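Local coordinates for protein Xaa-Pro dipeptidase (Pyrococcus horikoshii, PDB 1WY2) that probably splits dipeptides with a C-terminal proline and a nonpolar N-terminal residue, as a homodimeric cobalt-dependent metallopeptidase, at residues Asp123-Lys128 with His294-Val299; Ile259-Leu264 with Gln301-Val306; Glu253-Gly258 with Asn338-Leu343; Lys27-Tyr32 with Gly290-Glu295. All blocks are in the same frame, centred on the assembly; numbering follows the deposited sequence.

Interaction 1. Residues Asp123-Lys128 with His294-Val299; sequences DMRIIK and HEWPRV. With CAC (cacodylate ion), chain C.
R125 and K128 grip the two carboxylate oxygens of E295, one each. The R125 and E295 side chains cross at about a right angle, and their guanidinium and carboxylate planes stand 77° apart. R125 NH2 meets E295 OE2 from above the carboxylate plane, at 2.9 Å, in a bent salt bridge. K128 and E295 approach each other from opposite directions. K128 NZ lies 2.7 Å from E295 OE1, on the anti side. The bend of the K128 chain at chi2 turns it back so that the amine also donates to R125 O. A water bridges R125 NE and E295 OE1. This salt-bridge network joins the C-terminal part of helix 118-125, in the creatinase/prolidase N-terminal domain, to the metallopeptidase M24 domain. The R125 guanidinium has further partners in N30 and E292. With an alanine at E295, the K128 amine would probably lose its carboxylate partner and R125 one of its two, in a buried place. W296 meets the same guanidinium over a face, where E295 meets it near the edge. W296 CZ3 is 3.8 Å from R125 NH1, with ring and guanidinium 71° apart. I126 adds the apolar part. Its CG1 is anti to the backbone N (chi1 -159°), which carries I126 CD1 to 3.8 Å from W296 CB. I126 CD1 also packs on P297 CD, in the ring after the cis W296-P297 peptide bond.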
loop_
_atom_site.group_PDB
_atom_site.type_symbol
_atom_site.label_atom_id
_atom_site.label_comp_id
_atom_site.label_asym_id
_atom_site.label_seq_id
_atom_site.Cartn_x
_atom_site.Cartn_y
_atom_site.Cartn_z
ATOM N N ASP A 123 12.796 19.082 -1.292
ATOM C CA ASP A 123 13.712 19.920 -0.535
ATOM C C ASP A 123 13.368 19.982 0.951
ATOM O O ASP A 123 14.260 20.091 1.789
ATOM C CB ASP A 123 13.767 21.329 -1.141
ATOM C CG ASP A 123 14.546 21.372 -2.451
ATOM O OD1 ASP A 123 15.070 20.319 -2.879
ATOM O OD2 ASP A 123 14.637 22.459 -3.059
ATOM N N MET A 124 12.081 19.911 1.276
ATOM C CA MET A 124 11.662 19.935 2.672
ATOM C C MET A 124 11.822 18.575 3.348
ATOM O O MET A 124 12.495 18.459 4.372
ATOM C CB MET A 124 10.201 20.373 2.796
ATOM C CG MET A 124 9.940 21.825 2.427
ATOM S SD MET A 124 8.263 22.323 2.883
ATOM C CE MET A 124 7.307 21.442 1.641
ATOM N N ARG A 125 11.223 17.542 2.763
ATOM C CA ARG A 125 11.266 16.208 3.356
ATOM C C ARG A 125 12.624 15.508 3.394
ATOM O O ARG A 125 12.861 14.676 4.267
ATOM C CB ARG A 125 10.240 15.299 2.667
ATOM C CG ARG A 125 8.792 15.578 3.087
ATOM C CD ARG A 125 7.799 14.717 2.311
ATOM N NE ARG A 125 8.067 13.291 2.474
ATOM C CZ ARG A 125 7.569 12.343 1.686
ATOM N NH1 ARG A 125 6.768 12.664 0.678
ATOM N NH2 ARG A 125 7.891 11.073 1.895
ATOM N N ILE A 126 13.508 15.854 2.466
ATOM C CA ILE A 126 14.828 15.228 2.390
ATOM C C ILE A 126 15.742 15.538 3.580
ATOM O O ILE A 126 16.689 14.800 3.850
ATOM C CB ILE A 126 15.535 15.612 1.067
ATOM C CG1 ILE A 126 16.635 14.591 0.749
ATOM C CG2 ILE A 126 16.094 17.024 1.163
ATOM C CD1 ILE A 126 17.192 14.704 -0.663
ATOM N N ILE A 127 15.459 16.631 4.283
ATOM C CA ILE A 127 16.235 17.011 5.461
ATOM C C ILE A 127 15.337 16.808 6.677
ATOM O O ILE A 127 14.318 17.481 6.822
ATOM C CB ILE A 127 16.669 18.492 5.406
ATOM C CG1 ILE A 127 17.465 18.756 4.123
ATOM C CG2 ILE A 127 17.494 18.837 6.650
ATOM C CD1 ILE A 127 18.696 17.883 3.946
ATOM N N LYS A 128 15.709 15.871 7.546
ATOM C CA LYS A 128 14.915 15.582 8.734
ATOM C C LYS A 128 15.251 16.503 9.905
ATOM O O LYS A 128 16.412 16.860 10.119
ATOM C CB LYS A 128 15.111 14.121 9.174
ATOM C CG LYS A 128 14.229 13.099 8.451
ATOM C CD LYS A 128 14.521 13.035 6.959
ATOM C CE LYS A 128 13.643 11.993 6.270
ATOM N NZ LYS A 128 13.769 12.049 4.774
ATOM N N HIS A 294 10.606 4.311 0.944
ATOM C CA HIS A 294 11.423 4.640 -0.221
ATOM C C HIS A 294 11.192 6.100 -0.601
ATOM O O HIS A 294 10.128 6.447 -1.118
ATOM C CB HIS A 294 11.054 3.780 -1.435
ATOM C CG HIS A 294 11.425 2.339 -1.300
ATOM N ND1 HIS A 294 10.484 1.337 -1.203
ATOM C CD2 HIS A 294 12.632 1.729 -1.260
ATOM C CE1 HIS A 294 11.098 0.170 -1.111
ATOM N NE2 HIS A 294 12.401 0.381 -1.142
ATOM N N GLU A 295 12.173 6.956 -0.334
ATOM C CA GLU A 295 12.060 8.366 -0.690
ATOM C C GLU A 295 13.417 8.961 -1.058
ATOM O O GLU A 295 14.393 8.230 -1.213
ATOM C CB GLU A 295 11.375 9.177 0.427
ATOM C CG GLU A 295 11.986 9.097 1.821
ATOM C CD GLU A 295 11.182 9.910 2.837
ATOM O OE1 GLU A 295 11.707 10.914 3.364
ATOM O OE2 GLU A 295 10.016 9.552 3.101
ATOM N N TRP A 296 13.475 10.276 -1.219
ATOM C CA TRP A 296 14.717 10.943 -1.609
ATOM C C TRP A 296 15.813 10.867 -0.548
ATOM O O TRP A 296 15.544 10.969 0.644
ATOM C CB TRP A 296 14.445 12.417 -1.916
ATOM C CG TRP A 296 13.267 12.673 -2.806
ATOM C CD1 TRP A 296 13.237 12.639 -4.173
ATOM C CD2 TRP A 296 11.952 13.060 -2.386
ATOM N NE1 TRP A 296 11.986 12.990 -4.627
ATOM C CE2 TRP A 296 11.179 13.256 -3.551
ATOM C CE3 TRP A 296 11.354 13.266 -1.134
ATOM C CZ2 TRP A 296 9.837 13.647 -3.504
ATOM C CZ3 TRP A 296 10.016 13.655 -1.087
ATOM C CH2 TRP A 296 9.275 13.842 -2.267
ATOM N N PRO A 297 17.071 10.685 -0.974
ATOM C CA PRO A 297 17.460 10.547 -2.376
ATOM C C PRO A 297 17.683 9.081 -2.706
ATOM O O PRO A 297 17.759 8.236 -1.811
ATOM C CB PRO A 297 18.763 11.326 -2.439
ATOM C CG PRO A 297 19.406 10.935 -1.136
ATOM C CD PRO A 297 18.243 11.025 -0.144
ATOM N N ARG A 298 17.772 8.778 -3.991
ATOM C CA ARG A 298 18.058 7.421 -4.421
ATOM C C ARG A 298 19.579 7.341 -4.370
ATOM O O ARG A 298 20.264 8.176 -4.953
ATOM C CB ARG A 298 17.574 7.199 -5.854
ATOM C CG ARG A 298 16.102 6.847 -5.970
ATOM C CD ARG A 298 15.622 6.904 -7.417
ATOM N NE ARG A 298 16.607 6.419 -8.386
ATOM C CZ ARG A 298 17.206 5.231 -8.346
ATOM N NH1 ARG A 298 16.938 4.368 -7.374
ATOM N NH2 ARG A 298 18.074 4.898 -9.293
ATOM N N VAL A 299 20.112 6.364 -3.645
ATOM C CA VAL A 299 21.560 6.215 -3.557
ATOM C C VAL A 299 21.938 5.229 -4.645
ATOM O O VAL A 299 22.024 4.026 -4.409
ATOM C CB VAL A 299 21.983 5.677 -2.177
ATOM C CG1 VAL A 299 23.502 5.650 -2.068
ATOM C CG2 VAL A 299 21.392 6.560 -1.084
HETATM AS AS CAC C . 13.610 -2.533 0.923
HETATM O O1 CAC C . 15.019 -2.428 1.780
HETATM O O2 CAC C . 13.901 -1.843 -0.529
HETATM C C1 CAC C . 13.137 -4.316 0.608
HETATM C C2 CAC C . 12.243 -1.525 1.714
HETATM O O HOH W 1 9.613 12.145 4.698
HETATM O O HOH W 2 16.529 12.062 3.651
#

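Interaction 2. Residues Ile259-Leu264 with Gln301-Val306; sequences ITAKEL and QYDETV
A261 N donates to T305 O at 2.8 Å, a direct backbone hydrogen bond. The packing is close here. T260 CA also lies 3.1 Å from T305 O, a CA-H...O contact, so one carbonyl oxygen receives both. T260 and V306 form a single beta bridge. Their methyls T260 CG2 and V306 CG2 touch at 4.0 Å. A261 CB rests on D303 O at 3.5 Å. D303 holds its own loop in shape: D303 OD1 accepts from T305 N, closing an Asx turn, and from T305 OG1 through its syn lone pair. The other side is looser and wetter. K262 runs fully extended over the backbone of Q301, with K262 CD 3.4 Å from Q301 O. Its chain lies alongside that of E304 and points the same way. The charges stop short of a salt bridge, with K262 NZ 4.1 Å from E304 OE1. A water links these two atoms instead. Q301 crosses K262 at about a right angle, and the bend at its chi2 (-63°) brings Q301 NE2 back toward the helix, where D265 and S266 accept from it. T260 N donates to E263 OE1, and E263 N to T260 OG1, whose position is less certain. This is a capping box at the start of helix 261-274, which here packs against the loop between strands 297-299 and 312-321 of the M24 domain.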
loop_
_atom_site.group_PDB
_atom_site.type_symbol
_atom_site.label_atom_id
_atom_site.label_comp_id
_atom_site.label_asym_id
_atom_site.label_seq_id
_atom_site.Cartn_x
_atom_site.Cartn_y
_atom_site.Cartn_z
ATOM N N ILE A 259 29.485 14.481 -0.523
ATOM C CA ILE A 259 29.601 13.425 -1.520
ATOM C C ILE A 259 28.243 13.264 -2.199
ATOM O O ILE A 259 27.206 13.487 -1.575
ATOM C CB ILE A 259 30.012 12.081 -0.864
ATOM C CG1 ILE A 259 30.342 11.048 -1.942
ATOM C CG2 ILE A 259 28.885 11.561 0.021
ATOM C CD1 ILE A 259 30.896 9.743 -1.392
ATOM N N THR A 260 28.241 12.902 -3.478
ATOM C CA THR A 260 26.977 12.714 -4.182
ATOM C C THR A 260 26.510 11.285 -3.961
ATOM O O THR A 260 27.302 10.417 -3.593
ATOM C CB THR A 260 27.110 12.940 -5.697
ATOM O OG1 THR A 260 28.040 11.996 -6.239
ATOM C CG2 THR A 260 27.583 14.357 -5.989
ATOM N N ALA A 261 25.223 11.049 -4.185
ATOM C CA ALA A 261 24.656 9.718 -4.018
ATOM C C ALA A 261 25.368 8.736 -4.948
ATOM O O ALA A 261 25.641 7.594 -4.576
ATOM C CB ALA A 261 23.166 9.750 -4.320
ATOM N N LYS A 262 25.671 9.193 -6.161
ATOM C CA LYS A 262 26.354 8.358 -7.140
ATOM C C LYS A 262 27.758 7.980 -6.669
ATOM O O LYS A 262 28.177 6.836 -6.822
ATOM C CB LYS A 262 26.437 9.081 -8.486
ATOM C CG LYS A 262 27.170 8.298 -9.560
ATOM C CD LYS A 262 27.210 9.054 -10.880
ATOM C CE LYS A 262 27.937 8.245 -11.941
ATOM N NZ LYS A 262 27.928 8.916 -13.273
ATOM N N GLU A 263 28.484 8.939 -6.099
ATOM C CA GLU A 263 29.832 8.665 -5.608
ATOM C C GLU A 263 29.786 7.667 -4.456
ATOM O O GLU A 263 30.669 6.821 -4.325
ATOM C CB GLU A 263 30.514 9.960 -5.144
ATOM C CG GLU A 263 30.739 10.967 -6.267
ATOM C CD GLU A 263 31.372 12.262 -5.790
ATOM O OE1 GLU A 263 30.980 12.762 -4.714
ATOM O OE2 GLU A 263 32.253 12.791 -6.502
ATOM N N LEU A 264 28.755 7.760 -3.622
ATOM C CA LEU A 264 28.617 6.838 -2.497
ATOM C C LEU A 264 28.271 5.438 -3.010
ATOM O O LEU A 264 28.810 4.438 -2.528
ATOM C CB LEU A 264 27.539 7.334 -1.526
ATOM C CG LEU A 264 27.298 6.492 -0.269
ATOM C CD1 LEU A 264 28.612 6.258 0.463
ATOM C CD2 LEU A 264 26.304 7.205 0.636
ATOM N N GLN A 301 23.739 4.911 -9.039
ATOM C CA GLN A 301 24.598 5.432 -10.093
ATOM C C GLN A 301 23.890 6.490 -10.932
ATOM O O GLN A 301 24.524 7.187 -11.722
ATOM C CB GLN A 301 25.040 4.290 -11.012
ATOM C CG GLN A 301 26.123 3.397 -10.439
ATOM C CD GLN A 301 27.420 4.146 -10.192
ATOM O OE1 GLN A 301 28.128 4.516 -11.132
ATOM N NE2 GLN A 301 27.746 4.363 -8.919
ATOM N N TYR A 302 22.580 6.619 -10.754
ATOM C CA TYR A 302 21.801 7.570 -11.542
ATOM C C TYR A 302 21.220 8.746 -10.759
ATOM O O TYR A 302 20.246 9.369 -11.192
ATOM C CB TYR A 302 20.679 6.817 -12.256
ATOM C CG TYR A 302 21.161 5.538 -12.903
ATOM C CD1 TYR A 302 22.067 5.569 -13.962
ATOM C CD2 TYR A 302 20.749 4.295 -12.425
ATOM C CE1 TYR A 302 22.557 4.394 -14.527
ATOM C CE2 TYR A 302 21.232 3.112 -12.982
ATOM C CZ TYR A 302 22.136 3.171 -14.031
ATOM O OH TYR A 302 22.625 2.009 -14.578
ATOM N N ASP A 303 21.817 9.054 -9.612
ATOM C CA ASP A 303 21.349 10.165 -8.791
ATOM C C ASP A 303 22.550 11.017 -8.373
ATOM O O ASP A 303 23.479 10.520 -7.737
ATOM C CB ASP A 303 20.612 9.632 -7.559
ATOM C CG ASP A 303 19.814 10.706 -6.847
ATOM O OD1 ASP A 303 20.422 11.697 -6.397
ATOM O OD2 ASP A 303 18.579 10.561 -6.737
ATOM N N GLU A 304 22.521 12.299 -8.729
ATOM C CA GLU A 304 23.618 13.219 -8.430
ATOM C C GLU A 304 23.404 14.071 -7.182
ATOM O O GLU A 304 24.133 15.040 -6.957
ATOM C CB GLU A 304 23.852 14.150 -9.625
ATOM C CG GLU A 304 24.077 13.436 -10.951
ATOM C CD GLU A 304 25.490 12.903 -11.106
ATOM O OE1 GLU A 304 25.732 12.140 -12.065
ATOM O OE2 GLU A 304 26.359 13.254 -10.280
ATOM N N THR A 305 22.412 13.720 -6.372
ATOM C CA THR A 305 22.131 14.479 -5.158
ATOM C C THR A 305 23.339 14.541 -4.234
ATOM O O THR A 305 23.964 13.521 -3.945
ATOM C CB THR A 305 20.964 13.866 -4.363
ATOM O OG1 THR A 305 19.786 13.856 -5.174
ATOM C CG2 THR A 305 20.697 14.673 -3.099
ATOM N N VAL A 306 23.667 15.741 -3.769
ATOM C CA VAL A 306 24.784 15.900 -2.851
ATOM C C VAL A 306 24.231 15.659 -1.455
ATOM O O VAL A 306 23.244 16.277 -1.052
ATOM C CB VAL A 306 25.384 17.321 -2.914
ATOM C CG1 VAL A 306 26.524 17.441 -1.917
ATOM C CG2 VAL A 306 25.886 17.611 -4.322
HETATM O O HOH W 3 28.449 12.396 -8.913
HETATM O O HOH W 4 28.611 11.675 -13.100
#

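Interaction 3. Residues Glu253-Gly258 with Asn338-Leu343; sequences ESAKPG and NGSKRL
K256 and G339 mark the closest approach of the two backbones, with their CA atoms 4.2 Å apart. The touching parts, 255-257 and 338-340, run 141° apart in direction. The contact lies at the surface of the pita-bread fold of the M24 family. It sets the loop leaving helix 235-254 against strand 339-342, an outermost strand, within this chain, of an antiparallel three-stranded sheet. No direct hydrogen bond joins the segments. A255 O instead faces the chain at G339 and lies 3.5 Å from G339 CA, a CA-H...O contact. A255 is the first residue to leave the helical path, and its carbonyl is turned to the strand. Among the side chains, A255 CB meets S340 CB at 4.1 Å. A255 also packs on I333 and I335 of the neighbouring strand 325-336, and on L264 of helix 261-274. K256 touches G339 through its CB, while the extended rest of the chain leads away. The ring of P257 lies against N338, P257 CD being 4.0 Å from N338 CA. S340 OG sits between the backbone N and the carbonyl carbon (chi1 68°) and is hydrogen-bonded to V252 O. One water links the two segments: it donates to A255 O at 2.7 Å and also meets S340 OG.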
loop_
_atom_site.group_PDB
_atom_site.type_symbol
_atom_site.label_atom_id
_atom_site.label_comp_id
_atom_site.label_asym_id
_atom_site.label_seq_id
_atom_site.Cartn_x
_atom_site.Cartn_y
_atom_site.Cartn_z
ATOM N N GLU A 253 31.119 4.182 6.306
ATOM C CA GLU A 253 32.237 5.018 6.743
ATOM C C GLU A 253 32.502 6.189 5.797
ATOM O O GLU A 253 33.076 7.203 6.203
ATOM C CB GLU A 253 33.512 4.175 6.867
ATOM C CG GLU A 253 33.444 3.082 7.924
ATOM C CD GLU A 253 34.608 2.105 7.844
ATOM O OE1 GLU A 253 34.674 1.184 8.689
ATOM O OE2 GLU A 253 35.455 2.245 6.933
ATOM N N SER A 254 32.085 6.045 4.542
ATOM C CA SER A 254 32.286 7.080 3.530
ATOM C C SER A 254 31.131 8.073 3.436
ATOM O O SER A 254 31.266 9.136 2.825
ATOM C CB SER A 254 32.502 6.431 2.160
ATOM O OG SER A 254 33.626 5.568 2.174
ATOM N N ALA A 255 29.991 7.722 4.025
ATOM C CA ALA A 255 28.817 8.587 3.994
ATOM C C ALA A 255 29.041 9.849 4.818
ATOM O O ALA A 255 29.257 9.782 6.028
ATOM C CB ALA A 255 27.599 7.832 4.513
ATOM N N LYS A 256 28.989 10.996 4.150
ATOM C CA LYS A 256 29.187 12.284 4.804
ATOM C C LYS A 256 28.705 13.392 3.873
ATOM O O LYS A 256 28.544 13.174 2.672
ATOM C CB LYS A 256 30.670 12.493 5.115
ATOM C CG LYS A 256 31.549 12.592 3.880
ATOM C CD LYS A 256 33.021 12.705 4.256
ATOM C CE LYS A 256 33.896 12.856 3.018
ATOM N NZ LYS A 256 35.342 12.999 3.360
ATOM N N PRO A 257 28.460 14.598 4.416
ATOM C CA PRO A 257 27.998 15.711 3.581
ATOM C C PRO A 257 29.029 16.035 2.499
ATOM O O PRO A 257 30.236 15.927 2.730
ATOM C CB PRO A 257 27.858 16.858 4.580
ATOM C CG PRO A 257 27.545 16.157 5.864
ATOM C CD PRO A 257 28.503 14.992 5.834
ATOM N N GLY A 258 28.557 16.428 1.322
ATOM C CA GLY A 258 29.478 16.780 0.254
ATOM C C GLY A 258 29.627 15.759 -0.856
ATOM O O GLY A 258 29.881 16.121 -2.003
ATOM N N ASN A 338 29.873 15.829 9.687
ATOM C CA ASN A 338 31.026 15.385 8.915
ATOM C C ASN A 338 31.178 13.869 8.924
ATOM O O ASN A 338 32.289 13.341 8.951
ATOM C CB ASN A 338 32.303 16.051 9.435
ATOM C CG ASN A 338 32.625 15.661 10.856
ATOM O OD1 ASN A 338 32.750 16.519 11.728
ATOM N ND2 ASN A 338 32.754 14.359 11.100
ATOM N N GLY A 339 30.050 13.171 8.888
ATOM C CA GLY A 339 30.086 11.723 8.882
ATOM C C GLY A 339 28.685 11.155 8.887
ATOM O O GLY A 339 27.785 11.694 8.240
ATOM N N SER A 340 28.496 10.068 9.624
ATOM C CA SER A 340 27.186 9.439 9.699
ATOM C C SER A 340 26.950 8.764 11.041
ATOM O O SER A 340 27.876 8.570 11.828
ATOM C CB SER A 340 27.039 8.402 8.585
ATOM O OG SER A 340 27.913 7.308 8.798
ATOM N N LYS A 341 25.694 8.420 11.288
ATOM C CA LYS A 341 25.290 7.740 12.509
ATOM C C LYS A 341 24.400 6.572 12.100
ATOM O O LYS A 341 23.467 6.747 11.312
ATOM C CB LYS A 341 24.497 8.680 13.421
ATOM C CG LYS A 341 23.909 7.978 14.637
ATOM C CD LYS A 341 23.014 8.888 15.460
ATOM C CE LYS A 341 22.526 8.160 16.704
ATOM N NZ LYS A 341 21.676 9.017 17.566
ATOM N N ARG A 342 24.693 5.381 12.612
ATOM C CA ARG A 342 23.877 4.215 12.294
ATOM C C ARG A 342 22.646 4.229 13.201
ATOM O O ARG A 342 22.771 4.122 14.422
ATOM C CB ARG A 342 24.684 2.926 12.510
ATOM C CG ARG A 342 25.827 2.736 11.515
ATOM C CD ARG A 342 26.622 1.463 11.801
ATOM N NE ARG A 342 25.788 0.265 11.735
ATOM C CZ ARG A 342 25.723 -0.646 12.702
ATOM N NH1 ARG A 342 26.444 -0.494 13.807
ATOM N NH2 ARG A 342 24.940 -1.706 12.566
ATOM N N LEU A 343 21.458 4.375 12.612
ATOM C CA LEU A 343 20.231 4.404 13.407
ATOM C C LEU A 343 19.833 2.979 13.775
ATOM O O LEU A 343 19.269 2.740 14.844
ATOM C CB LEU A 343 19.114 5.122 12.644
ATOM C CG LEU A 343 19.459 6.565 12.246
ATOM C CD1 LEU A 343 18.249 7.211 11.586
ATOM C CD2 LEU A 343 19.876 7.370 13.477
HETATM O O HOH W 5 30.167 8.033 7.866
#

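Interaction 4. Residues Lys27-Tyr32 with Gly290-Glu295; sequences KNPNVY and GLEVHE. With GOL (glycerol), chain H; CAC (cacodylate ion), chain C.
The Y32 ring meets L291 at a slant: L291 CD2 is 3.8 Å from Y32 CD2, and the two side chains cross at about a right angle. The ring is also stacked with H219. The imidazole of H294 holds a cacodylate oxygen at its edge, in the ring plane, H294 NE2 donating to CAC O2 at 2.8 Å. The carboxylate of E292 uses the syn lone pair of OE2 to accept from K27 NZ at 2.8 Å, a salt bridge. K27 reaches it with a fully extended chain, CG anti to the backbone N (chi1 -159°). P29 lies beside this pair, with P29 CG 3.7 Å from E292 CD. E292 OE1 accepts from glycerol O3 and is also bridged to R125. A glutamine in place of E292 would probably weaken the hold on K27 and R125, since its neutral amide could not balance the two charges. L291 CB packs on P29 CB, and L291 CD1 comes 3.3 Å from P29 O. The contact joins the start of helix 28-35, in the N-terminal domain, to the M24 loop after the metal ligand H287. It belongs to the domain interface near the dinuclear metal site, the E292 side chain being about 8 Å from that of H287.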
loop_
_atom_site.group_PDB
_atom_site.type_symbol
_atom_site.label_atom_id
_atom_site.label_comp_id
_atom_site.label_asym_id
_atom_site.label_seq_id
_atom_site.Cartn_x
_atom_site.Cartn_y
_atom_site.Cartn_z
ATOM N N LYS A 27 -1.248 13.350 -1.899
ATOM C CA LYS A 27 -0.642 12.102 -1.429
ATOM C C LYS A 27 -0.603 12.091 0.100
ATOM O O LYS A 27 -0.140 13.046 0.723
ATOM C CB LYS A 27 0.767 11.939 -2.003
ATOM C CG LYS A 27 1.261 10.496 -1.992
ATOM C CD LYS A 27 2.655 10.359 -2.596
ATOM C CE LYS A 27 3.073 8.892 -2.679
ATOM N NZ LYS A 27 4.438 8.715 -3.257
ATOM N N ASN A 28 -1.090 11.003 0.693
ATOM C CA ASN A 28 -1.159 10.859 2.146
ATOM C C ASN A 28 0.043 11.341 2.951
ATOM O O ASN A 28 -0.111 12.124 3.895
ATOM C CB ASN A 28 -1.465 9.408 2.517
ATOM C CG ASN A 28 -2.757 8.917 1.905
ATOM O OD1 ASN A 28 -3.765 9.624 1.911
ATOM N ND2 ASN A 28 -2.739 7.699 1.378
ATOM N N PRO A 29 1.255 10.871 2.613
ATOM C CA PRO A 29 2.412 11.334 3.386
ATOM C C PRO A 29 2.608 12.849 3.323
ATOM O O PRO A 29 2.990 13.470 4.318
ATOM C CB PRO A 29 3.580 10.553 2.773
ATOM C CG PRO A 29 3.115 10.262 1.378
ATOM C CD PRO A 29 1.662 9.912 1.572
ATOM N N ASN A 30 2.339 13.446 2.164
ATOM C CA ASN A 30 2.490 14.890 2.019
ATOM C C ASN A 30 1.391 15.648 2.749
ATOM O O ASN A 30 1.635 16.716 3.317
ATOM C CB ASN A 30 2.513 15.283 0.539
ATOM C CG ASN A 30 3.753 14.777 -0.165
ATOM O OD1 ASN A 30 4.821 14.705 0.436
ATOM N ND2 ASN A 30 3.623 14.437 -1.441
ATOM N N VAL A 31 0.178 15.109 2.737
ATOM C CA VAL A 31 -0.919 15.765 3.437
ATOM C C VAL A 31 -0.593 15.788 4.926
ATOM O O VAL A 31 -0.815 16.788 5.608
ATOM C CB VAL A 31 -2.252 15.025 3.214
ATOM C CG1 VAL A 31 -3.341 15.623 4.104
ATOM C CG2 VAL A 31 -2.649 15.129 1.757
ATOM N N TYR A 32 -0.054 14.681 5.429
ATOM C CA TYR A 32 0.308 14.601 6.840
ATOM C C TYR A 32 1.472 15.535 7.146
ATOM O O TYR A 32 1.467 16.258 8.148
ATOM C CB TYR A 32 0.712 13.173 7.218
ATOM C CG TYR A 32 1.212 13.078 8.642
ATOM C CD1 TYR A 32 0.328 13.188 9.715
ATOM C CD2 TYR A 32 2.575 12.964 8.920
ATOM C CE1 TYR A 32 0.789 13.194 11.028
ATOM C CE2 TYR A 32 3.047 12.970 10.235
ATOM C CZ TYR A 32 2.146 13.088 11.281
ATOM O OH TYR A 32 2.601 13.121 12.584
ATOM N N GLY A 290 11.799 7.984 5.422
ATOM C CA GLY A 290 11.111 9.019 6.180
ATOM C C GLY A 290 9.648 8.658 6.328
ATOM O O GLY A 290 9.324 7.602 6.865
ATOM N N LEU A 291 8.761 9.531 5.863
ATOM C CA LEU A 291 7.331 9.254 5.925
ATOM C C LEU A 291 7.013 8.055 5.028
ATOM O O LEU A 291 5.971 7.417 5.174
ATOM C CB LEU A 291 6.527 10.477 5.486
ATOM C CG LEU A 291 6.522 11.628 6.492
ATOM C CD1 LEU A 291 5.864 12.843 5.855
ATOM C CD2 LEU A 291 5.782 11.209 7.762
ATOM N N GLU A 292 7.914 7.771 4.091
ATOM C CA GLU A 292 7.778 6.623 3.193
ATOM C C GLU A 292 9.059 5.802 3.317
ATOM O O GLU A 292 10.122 6.352 3.594
ATOM C CB GLU A 292 7.576 7.088 1.748
ATOM C CG GLU A 292 6.206 7.710 1.514
ATOM C CD GLU A 292 6.082 8.374 0.160
ATOM O OE1 GLU A 292 6.727 9.418 -0.041
ATOM O OE2 GLU A 292 5.341 7.854 -0.701
ATOM N N VAL A 293 8.971 4.489 3.127
ATOM C CA VAL A 293 10.165 3.665 3.253
ATOM C C VAL A 293 11.139 3.920 2.102
ATOM O O VAL A 293 12.347 3.771 2.264
ATOM C CB VAL A 293 9.811 2.159 3.348
ATOM C CG1 VAL A 293 9.421 1.622 1.998
ATOM C CG2 VAL A 293 10.992 1.389 3.932
ATOM N N HIS A 294 10.606 4.311 0.944
ATOM C CA HIS A 294 11.423 4.640 -0.221
ATOM C C HIS A 294 11.192 6.100 -0.601
ATOM O O HIS A 294 10.128 6.447 -1.118
ATOM C CB HIS A 294 11.054 3.780 -1.435
ATOM C CG HIS A 294 11.425 2.339 -1.300
ATOM N ND1 HIS A 294 10.484 1.337 -1.203
ATOM C CD2 HIS A 294 12.632 1.729 -1.260
ATOM C CE1 HIS A 294 11.098 0.170 -1.111
ATOM N NE2 HIS A 294 12.401 0.381 -1.142
ATOM N N GLU A 295 12.173 6.956 -0.334
ATOM C CA GLU A 295 12.060 8.366 -0.690
ATOM C C GLU A 295 13.417 8.961 -1.058
ATOM O O GLU A 295 14.393 8.230 -1.213
ATOM C CB GLU A 295 11.375 9.177 0.427
ATOM C CG GLU A 295 11.986 9.097 1.821
ATOM C CD GLU A 295 11.182 9.910 2.837
ATOM O OE1 GLU A 295 11.707 10.914 3.364
ATOM O OE2 GLU A 295 10.016 9.552 3.101
HETATM C C1 GOL H . 10.438 9.550 -3.929
HETATM O O1 GOL H . 10.846 9.312 -5.266
HETATM C C2 GOL H . 8.966 9.963 -3.865
HETATM O O2 GOL H . 8.134 8.939 -4.424
HETATM C C3 GOL H . 8.561 10.218 -2.414
HETATM O O3 GOL H . 7.198 10.604 -2.319
HETATM AS AS CAC C . 13.610 -2.533 0.923
HETATM O O1 CAC C . 15.019 -2.428 1.780
HETATM O O2 CAC C . 13.901 -1.843 -0.529
HETATM C C1 CAC C . 13.137 -4.316 0.608
HETATM C C2 CAC C . 12.243 -1.525 1.714
#

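From the N terminus, residues 27-32 come first. Interaction 4 closes the longest loop, back from 290-295. Interaction 1 starts later, at 123-128, and ends on the same stretch, sharing H294 and E295. R125 joins the two directly through E292 and N30, so both tie the N-terminal domain to the M24 domain. Interactions 2 and 3 lie in the catalytic M24 part of the fold. Interaction 3 runs from 253-258 to 338-343, and the shorter loop of interaction 2 lies wholly inside it. Both cross interactions 1 and 4 along the chain. Interaction 2 touches interaction 1 at R298-D303 and interaction 3 at V306-G258. Together they tie the end of helix 235-254 to strand 339-342 and the start of helix 261-274 to the loop after strand 297-299.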